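Local atomic coordinates of hemin degrading factor (Pseudomonas aeruginosa, PDB entry 4MF9), a protein that binds heme in a pocket lined by both halves of its chain, and probably degrades it or passes it on during iron acquisition. Residues A[71-76]-A[94-99]; A[107-112]-A[116-121]; A[206-211]-A[237-242]; A[309-314]-A[320-325]. One frame throughout, in Å; residues are numbered along the deposited sequence.

Contact 1: residues A[71-76]-A[94-99]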
# COMPACT_ATOMS: atom_id res chain seq x y z
N PRO A 71 16.45 -5.20 -6.69
CA PRO A 71 17.13 -6.45 -6.30
C PRO A 71 18.16 -6.21 -5.21
O PRO A 71 18.32 -7.06 -4.32
CB PRO A 71 17.84 -6.89 -7.59
CG PRO A 71 17.11 -6.20 -8.68
CD PRO A 71 16.66 -4.89 -8.11
N ALA A 72 18.85 -5.07 -5.27
CA ALA A 72 19.90 -4.75 -4.29
C ALA A 72 19.38 -4.68 -2.86
O ALA A 72 20.13 -4.96 -1.91
CB ALA A 72 20.60 -3.45 -4.67
N LEU A 73 18.14 -4.35 -2.67
CA LEU A 73 17.62 -4.28 -1.34
C LEU A 73 17.69 -5.62 -0.67
O LEU A 73 17.63 -5.70 0.49
CB LEU A 73 16.20 -3.75 -1.31
CG LEU A 73 16.01 -2.33 -1.76
CD1 LEU A 73 14.56 -1.86 -1.81
CD2 LEU A 73 16.83 -1.35 -1.01
N GLY A 74 17.76 -6.66 -1.47
CA GLY A 74 17.91 -8.00 -0.94
C GLY A 74 19.22 -8.19 -0.20
O GLY A 74 19.36 -9.11 0.60
N GLU A 75 20.17 -7.33 -0.46
CA GLU A 75 21.48 -7.36 0.16
C GLU A 75 21.37 -7.04 1.66
O GLU A 75 22.20 -7.34 2.41
CB GLU A 75 22.43 -6.42 -0.59
CG GLU A 75 22.86 -6.91 -1.98
CD GLU A 75 23.40 -5.84 -2.94
OE1 GLU A 75 23.64 -4.70 -2.56
OE2 GLU A 75 23.57 -6.14 -4.14
N LEU A 76 20.28 -6.39 2.03
CA LEU A 76 20.11 -5.86 3.38
C LEU A 76 19.58 -6.88 4.39
O LEU A 76 19.48 -6.56 5.57
CB LEU A 76 19.18 -4.65 3.34
CG LEU A 76 19.68 -3.52 2.45
CD1 LEU A 76 18.60 -2.47 2.26
CD2 LEU A 76 20.94 -2.89 3.02
N GLY A 94 10.59 -9.05 6.63
CA GLY A 94 11.19 -10.16 5.90
C GLY A 94 12.27 -9.67 4.95
O GLY A 94 12.44 -8.47 4.75
N PRO A 95 13.01 -10.60 4.33
CA PRO A 95 14.01 -10.22 3.33
C PRO A 95 13.36 -9.67 2.05
O PRO A 95 12.30 -10.17 1.65
CB PRO A 95 14.70 -11.55 3.03
CG PRO A 95 13.62 -12.58 3.27
CD PRO A 95 12.89 -12.06 4.48
N TYR A 96 13.98 -8.67 1.43
CA TYR A 96 13.41 -8.09 0.19
C TYR A 96 13.72 -8.96 -1.03
O TYR A 96 14.59 -8.64 -1.83
CB TYR A 96 13.93 -6.65 -0.03
CG TYR A 96 12.94 -5.72 -0.73
CD1 TYR A 96 12.02 -4.98 0.01
CD2 TYR A 96 12.94 -5.59 -2.11
CE1 TYR A 96 11.12 -4.12 -0.62
CE2 TYR A 96 12.05 -4.74 -2.75
CZ TYR A 96 11.15 -4.01 -1.99
OH TYR A 96 10.26 -3.17 -2.64
N ARG A 97 13.02 -10.06 -1.13
CA ARG A 97 13.10 -11.00 -2.24
C ARG A 97 11.81 -11.80 -2.35
O ARG A 97 11.09 -11.85 -1.40
CB ARG A 97 14.22 -11.98 -1.98
CG ARG A 97 13.95 -12.86 -0.80
CD ARG A 97 14.84 -14.07 -0.77
NE ARG A 97 14.79 -14.66 0.53
CZ ARG A 97 14.09 -15.73 0.85
NH1 ARG A 97 13.36 -16.34 -0.07
NH2 ARG A 97 14.10 -16.17 2.08
N GLU A 98 11.52 -12.39 -3.51
CA GLU A 98 12.36 -12.43 -4.67
C GLU A 98 11.92 -11.36 -5.63
O GLU A 98 10.78 -11.29 -5.93
CB GLU A 98 12.28 -13.80 -5.36
CG GLU A 98 12.73 -15.00 -4.55
CD GLU A 98 14.24 -15.01 -4.29
OE1 GLU A 98 15.00 -14.47 -5.13
OE2 GLU A 98 14.66 -15.56 -3.24
N VAL A 99 12.83 -10.51 -6.08
CA VAL A 99 12.50 -9.36 -6.91
C VAL A 99 12.62 -9.64 -8.41
O VAL A 99 13.65 -10.11 -8.86
CB VAL A 99 13.40 -8.16 -6.56
CG1 VAL A 99 13.14 -7.00 -7.51
CG2 VAL A 99 13.18 -7.73 -5.12
O HOH W 1 16.46 -8.89 -3.72
O HOH W 2 16.51 -7.64 2.00

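Contact 2: residues A[107-112]-A[116-121]. With HEM (protoporphyrin IX containing Fe), chain C.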
# COMPACT_ATOMS: atom_id res chain seq x y z
N MET A 107 7.17 -2.51 -14.36
CA MET A 107 6.54 -3.38 -13.39
C MET A 107 7.54 -4.15 -12.55
O MET A 107 8.40 -4.79 -13.08
CB MET A 107 5.55 -4.35 -14.02
CG MET A 107 4.71 -5.11 -13.01
SD MET A 107 3.19 -4.33 -12.47
CE MET A 107 2.98 -3.06 -13.70
N GLY A 108 7.34 -4.10 -11.25
CA GLY A 108 8.18 -4.85 -10.34
C GLY A 108 7.35 -5.82 -9.52
O GLY A 108 6.20 -5.54 -9.18
N LEU A 109 7.91 -6.94 -9.16
CA LEU A 109 7.31 -7.83 -8.24
C LEU A 109 8.26 -8.27 -7.15
O LEU A 109 9.38 -8.49 -7.39
CB LEU A 109 6.89 -9.09 -8.96
CG LEU A 109 5.44 -9.01 -9.21
CD1 LEU A 109 5.35 -8.43 -10.58
CD2 LEU A 109 4.96 -10.43 -9.14
N VAL A 110 7.78 -8.44 -5.95
CA VAL A 110 8.50 -9.13 -4.90
C VAL A 110 7.59 -10.25 -4.40
O VAL A 110 6.49 -9.99 -3.90
CB VAL A 110 8.91 -8.20 -3.76
CG1 VAL A 110 9.86 -8.92 -2.81
CG2 VAL A 110 9.57 -6.95 -4.32
N VAL A 111 8.04 -11.48 -4.55
CA VAL A 111 7.19 -12.64 -4.29
C VAL A 111 7.87 -13.52 -3.26
O VAL A 111 9.00 -13.96 -3.47
CB VAL A 111 6.91 -13.44 -5.60
CG1 VAL A 111 6.10 -14.68 -5.31
CG2 VAL A 111 6.17 -12.57 -6.61
N SER A 112 7.17 -13.77 -2.15
CA SER A 112 7.72 -14.52 -1.03
C SER A 112 6.60 -14.68 0.00
O SER A 112 5.57 -14.02 -0.08
CB SER A 112 8.89 -13.76 -0.41
OG SER A 112 8.43 -12.87 0.59
N ASP A 116 5.72 -9.27 -0.06
CA ASP A 116 4.91 -9.67 -1.22
C ASP A 116 4.35 -8.37 -1.76
O ASP A 116 3.49 -7.74 -1.14
CB ASP A 116 3.78 -10.60 -0.73
CG ASP A 116 3.04 -11.30 -1.87
OD1 ASP A 116 3.58 -11.43 -2.99
OD2 ASP A 116 1.89 -11.75 -1.60
N LEU A 117 4.86 -7.93 -2.91
CA LEU A 117 4.61 -6.58 -3.38
C LEU A 117 4.30 -6.58 -4.86
O LEU A 117 4.87 -7.37 -5.63
CB LEU A 117 5.86 -5.70 -3.13
CG LEU A 117 6.28 -5.37 -1.70
CD1 LEU A 117 7.71 -4.80 -1.64
CD2 LEU A 117 5.33 -4.36 -1.11
N ARG A 118 3.42 -5.68 -5.28
CA ARG A 118 3.23 -5.42 -6.70
C ARG A 118 3.57 -3.96 -6.91
O ARG A 118 2.93 -3.07 -6.33
CB ARG A 118 1.78 -5.67 -7.13
CG ARG A 118 1.22 -7.02 -6.71
CD ARG A 118 2.02 -8.20 -7.26
NE ARG A 118 1.51 -9.48 -6.77
CZ ARG A 118 2.11 -10.23 -5.84
NH1 ARG A 118 3.26 -9.84 -5.30
NH2 ARG A 118 1.55 -11.38 -5.46
N LEU A 119 4.58 -3.71 -7.73
CA LEU A 119 5.14 -2.37 -7.88
C LEU A 119 4.83 -1.81 -9.26
O LEU A 119 5.16 -2.43 -10.28
CB LEU A 119 6.66 -2.40 -7.64
CG LEU A 119 7.11 -3.20 -6.41
CD1 LEU A 119 8.64 -3.35 -6.34
CD2 LEU A 119 6.57 -2.57 -5.12
N PHE A 120 4.19 -0.65 -9.29
CA PHE A 120 3.85 0.02 -10.55
C PHE A 120 4.76 1.22 -10.72
O PHE A 120 4.44 2.34 -10.30
CB PHE A 120 2.37 0.39 -10.56
CG PHE A 120 1.48 -0.75 -10.23
CD1 PHE A 120 1.18 -1.71 -11.19
CD2 PHE A 120 0.98 -0.91 -8.95
CE1 PHE A 120 0.38 -2.78 -10.88
CE2 PHE A 120 0.19 -1.98 -8.64
CZ PHE A 120 -0.12 -2.91 -9.60
N LEU A 121 5.90 0.96 -11.35
CA LEU A 121 7.09 1.81 -11.29
C LEU A 121 6.99 3.10 -12.09
O LEU A 121 7.82 4.01 -11.93
CB LEU A 121 8.30 1.03 -11.77
CG LEU A 121 8.58 -0.25 -10.99
CD1 LEU A 121 9.79 -0.96 -11.56
CD2 LEU A 121 8.79 0.08 -9.51
CHA HEM C . -5.00 -10.83 -6.19
CHB HEM C . -1.58 -14.11 -6.14
CHC HEM C . 0.83 -11.56 -9.43
CHD HEM C . -2.05 -7.84 -8.51
C1A HEM C . -4.31 -11.99 -5.96
C2A HEM C . -4.78 -13.10 -5.21
C3A HEM C . -3.83 -14.01 -5.22
C4A HEM C . -2.77 -13.46 -5.93
CMA HEM C . -3.90 -15.34 -4.53
CAA HEM C . -6.10 -13.28 -4.55
CBA HEM C . -6.86 -14.61 -4.84
CGA HEM C . -7.36 -14.54 -6.23
O1A HEM C . -7.24 -15.48 -7.01
O2A HEM C . -7.88 -13.51 -6.58
C1B HEM C . -0.66 -13.64 -7.07
C2B HEM C . 0.46 -14.43 -7.37
C3B HEM C . 1.17 -13.77 -8.30
C4B HEM C . 0.43 -12.51 -8.55
CMB HEM C . 0.77 -15.78 -6.80
CAB HEM C . 2.43 -14.31 -8.89
CBB HEM C . 3.42 -13.61 -9.34
C1C HEM C . 0.28 -10.33 -9.50
C2C HEM C . 0.68 -9.33 -10.35
C3C HEM C . -0.13 -8.26 -10.11
C4C HEM C . -1.05 -8.61 -9.08
CMC HEM C . 1.77 -9.41 -11.37
CAC HEM C . -0.06 -6.99 -10.79
CBC HEM C . -0.76 -6.02 -10.29
C1D HEM C . -3.14 -8.36 -7.80
C2D HEM C . -4.35 -7.58 -7.41
C3D HEM C . -5.16 -8.44 -6.79
C4D HEM C . -4.45 -9.72 -6.78
CMD HEM C . -4.69 -6.12 -7.65
CAD HEM C . -6.51 -8.12 -6.20
CBD HEM C . -7.59 -8.66 -7.14
CGD HEM C . -9.01 -8.19 -6.98
O1D HEM C . -9.84 -9.07 -6.92
O2D HEM C . -9.35 -7.02 -6.96
NA HEM C . -3.06 -12.22 -6.39
NB HEM C . -0.66 -12.51 -7.79
NC HEM C . -0.74 -9.87 -8.77
ND HEM C . -3.26 -9.62 -7.39
FE HEM C . -2.05 -10.98 -7.63

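Contact 3: residues A[206-211]-A[237-242]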
# COMPACT_ATOMS: atom_id res chain seq x y z
N GLU A 206 -22.75 -8.97 -17.55
CA GLU A 206 -22.42 -10.08 -18.40
C GLU A 206 -20.95 -10.42 -18.36
O GLU A 206 -20.58 -11.54 -18.11
CB GLU A 206 -22.88 -9.80 -19.83
CG GLU A 206 -22.63 -10.97 -20.74
CD GLU A 206 -23.29 -10.86 -22.13
OE1 GLU A 206 -24.07 -9.93 -22.40
OE2 GLU A 206 -22.96 -11.72 -22.90
N GLY A 207 -20.11 -9.40 -18.49
CA GLY A 207 -18.68 -9.56 -18.37
C GLY A 207 -18.25 -10.04 -16.99
O GLY A 207 -17.31 -10.84 -16.87
N TRP A 208 -18.94 -9.57 -15.95
CA TRP A 208 -18.65 -9.97 -14.57
C TRP A 208 -18.82 -11.48 -14.41
O TRP A 208 -17.94 -12.17 -13.90
CB TRP A 208 -19.56 -9.24 -13.58
CG TRP A 208 -19.15 -9.38 -12.12
CD1 TRP A 208 -18.99 -10.55 -11.41
CD2 TRP A 208 -18.89 -8.32 -11.20
NE1 TRP A 208 -18.63 -10.26 -10.11
CE2 TRP A 208 -18.56 -8.90 -9.96
CE3 TRP A 208 -18.90 -6.92 -11.31
CZ2 TRP A 208 -18.25 -8.14 -8.83
CZ3 TRP A 208 -18.59 -6.17 -10.19
CH2 TRP A 208 -18.27 -6.77 -8.97
N ALA A 209 -19.95 -11.98 -14.86
CA ALA A 209 -20.28 -13.39 -14.83
C ALA A 209 -19.24 -14.22 -15.63
O ALA A 209 -18.98 -15.33 -15.31
CB ALA A 209 -21.68 -13.58 -15.39
N ALA A 210 -18.66 -13.62 -16.64
CA ALA A 210 -17.68 -14.25 -17.52
C ALA A 210 -16.21 -14.18 -17.06
O ALA A 210 -15.34 -14.82 -17.60
CB ALA A 210 -17.86 -13.70 -18.92
N LEU A 211 -15.95 -13.51 -15.96
CA LEU A 211 -14.59 -13.32 -15.48
C LEU A 211 -13.86 -14.58 -15.30
O LEU A 211 -14.39 -15.49 -14.79
CB LEU A 211 -14.64 -12.59 -14.16
CG LEU A 211 -14.49 -11.13 -14.42
CD1 LEU A 211 -14.98 -10.30 -13.26
CD2 LEU A 211 -13.03 -10.86 -14.74
N GLY A 237 -26.78 -7.89 -5.93
CA GLY A 237 -26.45 -8.54 -4.68
C GLY A 237 -25.74 -9.87 -4.75
O GLY A 237 -25.00 -10.23 -3.83
N GLU A 238 -25.93 -10.62 -5.83
CA GLU A 238 -25.22 -11.90 -5.93
C GLU A 238 -23.71 -11.69 -6.14
O GLU A 238 -22.91 -12.58 -5.85
CB GLU A 238 -25.82 -12.79 -7.03
CG GLU A 238 -25.56 -12.35 -8.46
CD GLU A 238 -26.52 -11.29 -8.95
OE1 GLU A 238 -27.00 -10.48 -8.14
OE2 GLU A 238 -26.79 -11.26 -10.17
N TRP A 239 -23.33 -10.52 -6.65
CA TRP A 239 -21.91 -10.25 -6.94
C TRP A 239 -21.27 -9.32 -5.91
O TRP A 239 -20.06 -9.37 -5.67
CB TRP A 239 -21.74 -9.64 -8.34
CG TRP A 239 -22.19 -10.52 -9.50
CD1 TRP A 239 -23.13 -10.21 -10.44
CD2 TRP A 239 -21.71 -11.84 -9.82
NE1 TRP A 239 -23.28 -11.25 -11.34
CE2 TRP A 239 -22.42 -12.27 -10.98
CE3 TRP A 239 -20.76 -12.70 -9.26
CZ2 TRP A 239 -22.20 -13.52 -11.57
CZ3 TRP A 239 -20.55 -13.95 -9.85
CH2 TRP A 239 -21.27 -14.34 -11.00
N ALA A 240 -22.08 -8.44 -5.33
CA ALA A 240 -21.55 -7.44 -4.39
C ALA A 240 -22.64 -6.88 -3.50
O ALA A 240 -23.69 -6.46 -3.99
CB ALA A 240 -20.87 -6.32 -5.15
N GLU A 241 -22.37 -6.85 -2.20
CA GLU A 241 -23.29 -6.33 -1.21
C GLU A 241 -22.61 -5.39 -0.25
O GLU A 241 -21.63 -5.73 0.25
CB GLU A 241 -23.86 -7.47 -0.38
CG GLU A 241 -24.48 -8.61 -1.12
CD GLU A 241 -24.99 -9.71 -0.19
OE1 GLU A 241 -26.17 -9.80 0.01
OE2 GLU A 241 -24.24 -10.47 0.34
N ARG A 242 -23.19 -4.26 0.02
CA ARG A 242 -22.66 -3.35 1.04
C ARG A 242 -22.83 -3.87 2.46
O ARG A 242 -23.81 -4.44 2.77
CB ARG A 242 -23.24 -1.96 0.89
CG ARG A 242 -22.32 -0.82 1.27
CD ARG A 242 -22.99 0.47 0.90
NE ARG A 242 -22.31 1.66 1.27
CZ ARG A 242 -22.69 2.46 2.24
NH1 ARG A 242 -23.74 2.16 2.93
NH2 ARG A 242 -22.03 3.55 2.54

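Contact 4: residues A[309-314]-A[320-325]. With HEM (protoporphyrin IX containing Fe), chain C.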
# COMPACT_ATOMS: atom_id res chain seq x y z
N TRP A 309 -17.70 -3.39 1.21
CA TRP A 309 -18.41 -4.32 0.33
C TRP A 309 -17.90 -5.74 0.45
O TRP A 309 -16.69 -5.97 0.54
CB TRP A 309 -18.22 -3.88 -1.13
CG TRP A 309 -18.94 -2.64 -1.48
CD1 TRP A 309 -18.51 -1.35 -1.29
CD2 TRP A 309 -20.21 -2.55 -2.12
NE1 TRP A 309 -19.45 -0.47 -1.75
CE2 TRP A 309 -20.50 -1.18 -2.28
CE3 TRP A 309 -21.14 -3.50 -2.57
CZ2 TRP A 309 -21.69 -0.74 -2.86
CZ3 TRP A 309 -22.30 -3.06 -3.16
CH2 TRP A 309 -22.58 -1.70 -3.30
N ARG A 310 -18.82 -6.68 0.44
CA ARG A 310 -18.52 -8.05 0.18
C ARG A 310 -18.61 -8.27 -1.35
O ARG A 310 -19.56 -7.96 -1.93
CB ARG A 310 -19.47 -9.01 0.89
CG ARG A 310 -19.40 -10.45 0.49
CD ARG A 310 -20.19 -11.40 1.43
NE ARG A 310 -21.52 -10.93 1.73
CZ ARG A 310 -22.04 -10.83 2.95
NH1 ARG A 310 -21.35 -11.19 4.02
NH2 ARG A 310 -23.27 -10.41 3.09
N VAL A 311 -17.58 -8.84 -1.94
CA VAL A 311 -17.55 -8.96 -3.41
C VAL A 311 -17.25 -10.39 -3.80
O VAL A 311 -16.40 -11.03 -3.18
CB VAL A 311 -16.47 -8.04 -4.02
CG1 VAL A 311 -16.51 -8.09 -5.56
CG2 VAL A 311 -16.64 -6.61 -3.53
N ARG A 312 -17.92 -10.88 -4.83
CA ARG A 312 -17.70 -12.20 -5.35
C ARG A 312 -17.40 -12.13 -6.86
O ARG A 312 -18.17 -11.59 -7.61
CB ARG A 312 -18.85 -13.17 -5.04
CG ARG A 312 -19.59 -12.97 -3.74
CD ARG A 312 -20.77 -13.93 -3.58
NE ARG A 312 -21.37 -13.80 -2.30
CZ ARG A 312 -22.32 -12.94 -2.02
NH1 ARG A 312 -22.81 -12.18 -2.95
NH2 ARG A 312 -22.77 -12.86 -0.79
N LYS A 313 -16.29 -12.68 -7.26
CA LYS A 313 -15.87 -12.68 -8.63
C LYS A 313 -15.59 -14.11 -9.13
O LYS A 313 -14.90 -14.84 -8.52
CB LYS A 313 -14.63 -11.81 -8.83
CG LYS A 313 -14.59 -10.47 -8.15
CD LYS A 313 -13.45 -9.59 -8.63
CE LYS A 313 -12.37 -9.49 -7.56
NZ LYS A 313 -12.58 -8.46 -6.53
N PRO A 314 -16.17 -14.49 -10.26
CA PRO A 314 -15.89 -15.78 -10.87
C PRO A 314 -14.45 -15.78 -11.37
O PRO A 314 -13.91 -14.76 -11.59
CB PRO A 314 -16.81 -15.83 -12.08
CG PRO A 314 -17.55 -14.63 -12.10
CD PRO A 314 -17.03 -13.68 -11.10
N VAL A 320 -14.21 -16.22 -6.13
CA VAL A 320 -13.33 -15.63 -5.12
C VAL A 320 -14.08 -14.56 -4.36
O VAL A 320 -14.60 -13.61 -4.95
CB VAL A 320 -12.05 -14.98 -5.75
CG1 VAL A 320 -11.22 -14.26 -4.65
CG2 VAL A 320 -11.21 -16.03 -6.44
N THR A 321 -14.13 -14.70 -3.04
CA THR A 321 -14.82 -13.75 -2.19
C THR A 321 -13.82 -12.83 -1.49
O THR A 321 -12.81 -13.30 -0.98
CB THR A 321 -15.65 -14.48 -1.14
OG1 THR A 321 -16.43 -15.50 -1.78
CG2 THR A 321 -16.58 -13.50 -0.43
N SER A 322 -14.12 -11.54 -1.45
CA SER A 322 -13.26 -10.56 -0.81
C SER A 322 -14.13 -9.53 -0.12
O SER A 322 -15.31 -9.42 -0.43
CB SER A 322 -12.38 -9.86 -1.84
OG SER A 322 -13.19 -9.17 -2.78
N TRP A 323 -13.54 -8.80 0.83
CA TRP A 323 -14.15 -7.60 1.39
C TRP A 323 -13.29 -6.42 0.95
O TRP A 323 -12.06 -6.50 0.99
CB TRP A 323 -14.18 -7.66 2.92
CG TRP A 323 -15.27 -8.53 3.48
CD1 TRP A 323 -15.88 -9.59 2.87
CD2 TRP A 323 -15.89 -8.39 4.76
NE1 TRP A 323 -16.83 -10.14 3.70
CE2 TRP A 323 -16.86 -9.42 4.87
CE3 TRP A 323 -15.71 -7.51 5.83
CZ2 TRP A 323 -17.65 -9.57 6.00
CZ3 TRP A 323 -16.50 -7.67 6.96
CH2 TRP A 323 -17.46 -8.69 7.03
N GLU A 324 -13.94 -5.34 0.51
CA GLU A 324 -13.24 -4.18 -0.02
C GLU A 324 -13.77 -2.92 0.66
O GLU A 324 -14.97 -2.63 0.64
CB GLU A 324 -13.39 -4.14 -1.56
CG GLU A 324 -12.96 -5.48 -2.18
CD GLU A 324 -12.93 -5.51 -3.69
OE1 GLU A 324 -13.23 -4.48 -4.34
OE2 GLU A 324 -12.61 -6.59 -4.23
N ALA A 325 -12.87 -2.19 1.31
CA ALA A 325 -13.21 -0.96 2.02
C ALA A 325 -12.73 0.24 1.21
O ALA A 325 -11.60 0.26 0.71
CB ALA A 325 -12.58 -0.97 3.39
CHA HEM C . -5.00 -10.83 -6.19
CHB HEM C . -1.58 -14.11 -6.14
CHC HEM C . 0.83 -11.56 -9.43
CHD HEM C . -2.05 -7.84 -8.51
C1A HEM C . -4.31 -11.99 -5.96
C2A HEM C . -4.78 -13.10 -5.21
C3A HEM C . -3.83 -14.01 -5.22
C4A HEM C . -2.77 -13.46 -5.93
CMA HEM C . -3.90 -15.34 -4.53
CAA HEM C . -6.10 -13.28 -4.55
CBA HEM C . -6.86 -14.61 -4.84
CGA HEM C . -7.36 -14.54 -6.23
O1A HEM C . -7.24 -15.48 -7.01
O2A HEM C . -7.88 -13.51 -6.58
C1B HEM C . -0.66 -13.64 -7.07
C2B HEM C . 0.46 -14.43 -7.37
C3B HEM C . 1.17 -13.77 -8.30
C4B HEM C . 0.43 -12.51 -8.55
CMB HEM C . 0.77 -15.78 -6.80
CAB HEM C . 2.43 -14.31 -8.89
CBB HEM C . 3.42 -13.61 -9.34
C1C HEM C . 0.28 -10.33 -9.50
C2C HEM C . 0.68 -9.33 -10.35
C3C HEM C . -0.13 -8.26 -10.11
C4C HEM C . -1.05 -8.61 -9.08
CMC HEM C . 1.77 -9.41 -11.37
CAC HEM C . -0.06 -6.99 -10.79
CBC HEM C . -0.76 -6.02 -10.29
C1D HEM C . -3.14 -8.36 -7.80
C2D HEM C . -4.35 -7.58 -7.41
C3D HEM C . -5.16 -8.44 -6.79
C4D HEM C . -4.45 -9.72 -6.78
CMD HEM C . -4.69 -6.12 -7.65
CAD HEM C . -6.51 -8.12 -6.20
CBD HEM C . -7.59 -8.66 -7.14
CGD HEM C . -9.01 -8.19 -6.98
O1D HEM C . -9.84 -9.07 -6.92
O2D HEM C . -9.35 -7.02 -6.96
NA HEM C . -3.06 -12.22 -6.39
NB HEM C . -0.66 -12.51 -7.79
NC HEM C . -0.74 -9.87 -8.77
ND HEM C . -3.26 -9.62 -7.39
FE HEM C . -2.05 -10.98 -7.63
O HOH W 3 -13.58 -11.06 -4.95

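Contact 1: residues A[71-76]-A[94-99]
Tyr-96 lays its ring beside Leu-73, the two side chains heading the same way into the protein. At the base, Tyr-96 CB lies 3.9 Å from both the carbonyl O and the CB of Leu-73. One bond further, CG and then CD2 of the ring ride along Leu-73 CB, with CD2 at 3.8 Å. Halfway out, Leu-73 CD1 takes over: it stands 3.9 Å from the centroid of the Tyr-96 ring and only 11° off the ring normal, a CH-pi contact over the middle of one face. Leucine's branched, apolar end suits the place; CG anti to the carbonyl carbon (chi1 -65°) and an extended CD1 (chi2 176°) put that methyl there. At the tip, the phenol OH is hydrogen-bonded to His-153 NE2 on strand 151-157. The backbone at Tyr-96 is the centre of an inverse gamma turn, closed by Arg-97 N to Pro-95 O, which bends the connection between strands 88-93 and 99-101 past the end of helix 66-72. No direct hydrogen bond joins the segments; two waters do the work. One donates to Pro-71 O and Tyr-96 O, both at 2.7 Å, while the other donates to Leu-73 O and accepts from Tyr-96 N. Glycine suits position 74, where Tyr-96 O and Pro-71 O crowd the side-chain direction. Beyond the turn, the valine side chain runs across the proline ring, Val-99 CG1 4.1 Å from Pro-71 CD.

Contact 2: residues A[107-112]-A[116-121]
Leu-109 and Arg-118 face the heme together from adjacent strands, with Leu-109 CD2 over one face of the guanidinium and against a heme vinyl group. Arg-118, a heme-binding residue, bends at chi2 (-60°), which folds the chain along the porphyrin and brings NE to 3.0 Å from the pyrrole nitrogen NC of the heme. Arginine suits the place by joining an aliphatic stem, laid on the porphyrin, to N-H groups for protein acceptors. Phe-120, on the same face, meets a second vinyl at its ring edge, CZ lying 3.2 Å from CBC. Across the strands, Met-107 SD lies 4.4 Å from the centroid of the Phe-120 ring, 52° off its normal, an oblique Met-aromatic contact.

The beta hairpin of strands 107-110 and 117-120 sets these groups in place: Gly-108 with Leu-119 and Val-110 with Leu-117 are its hydrogen-bonded pairs. Behind the first shell, Arg-118 NH1 meets Asp-116 OD1 at 2.8 Å from above the carboxylate plane, a salt bridge. Together with NH1 to Leu-117 O (3.0 Å), it holds the guanidinium's rotation; Val-110 N reaches that oxygen from the opposite face. On the far side of the sheet, Val-110 CG2 packs 3.9 Å from Leu-117 CD1, and both side chains rest on Tyr-96.

Contact 3: residues A[206-211]-A[237-242]
Trp-208 and Trp-239 join helix 201-210 to the turn leading into strand 240-243, an edge strand of a nine-stranded antiparallel sheet. The indoles overlap while their stems run in opposing senses. Their five-membered rings have centroids 4.1 Å apart with planes at 34°, an oblique pairing that is neither a stack nor edge-to-face. Contact is close nonetheless: Trp-208 CD1 lies over one face of the Trp-239 ring, 3.4 Å from CD2, and Trp-208 NE1 comes to 3.3 Å from CE3. In return Trp-239 CB sits over Trp-208, 3.9 Å from the centroid of its five-membered ring, in a CH-pi contact. Trp-208 reaches this position because CG is anti to the backbone N (chi1 -168°), which swings the ring off the helix toward the sheet.

Tryptophan suits both places by its broad apolar surface. In Trp-208 the N-H is useful as well: it is spent on the backbone O of Arg-312, in the strand next to 240-243, so the buried indole nitrogen is satisfied; Phe-217 meets this ring edge-to-face. Ala-209, the next residue of the helix, is small enough to let the outer end of Trp-239 come close to the backbone, with CZ2 3.8 Å from its CA. Over the other face of the Trp-239 ring, toward the rim, lies CG of Glu-238, 3.7 Å above the plane.

Contact 4: residues A[309-314]-A[320-325]
Lys-313 and Glu-324, far apart in the ladder of this hairpin, converge over Ser-322 from its two ends and close a salt bridge, NZ to OE2 3.0 Å, on the side of the sheet facing the heme. The lysine manages this by bending at chi3 (-108°) and chi4 (-85°), whereas the glutamate runs extended beyond CG. Beneath the bridge a water donates to Val-320 O at 2.7 Å and takes a weak bond from Lys-313 NZ. Serine fits here: its short side chain sets Ser-322 OG 2.9 Å from this water, beneath the ion pair. Lys-313 is a heme-binding residue, and its charge would probably help attract the heme propionates, although the modelled distance to the nearer one is doubtful. Val-320 adds an apolar flank, CG1 3.9 Å from heme O2A. Val-311 CG2 lies against Glu-324, 3.9 Å from its CD, an apolar contact along the acid's stem.

Six backbone hydrogen bonds zip the antiparallel strands together through the pairs Trp-309 with Glu-324, Val-311 with Ser-322 and Lys-313 with Val-320. On the reverse face the aliphatic part of Arg-310 runs beside the Trp-323 indole, CB to NE1 4.0 Å. That face turns to helix 348-355, where Ala-354 O accepts from both Arg-310 and Trp-323. The other face meets helix 228-235, whose Arg-228 pairs with Glu-324 OE1, and strands 240-243 and 332-338 flank the hairpin within the sheet.

From the N terminus, contact 1 closes the first loop, which runs through strands 78-84 and 88-93 of one nine-stranded sheet before returning to the end of helix 66-72; contacts 2 to 4 reach the other sheet. Contact 2 follows as a tight hairpin; it touches contact 1 through Tyr-96 and a probable backbone bond from Glu-98 to Val-111. Contact 3 then closes a mostly helical loop, and contact 4 is a second hairpin. All four come in series, with none nested or crossed. Contacts 3 and 4 abut, since strands 240-243 and 307-313 are neighbours. Contacts 2 and 4, their centres about 22 Å apart, belong to the two HemS/ChuX-type halves of the chain, and both touch the one heme.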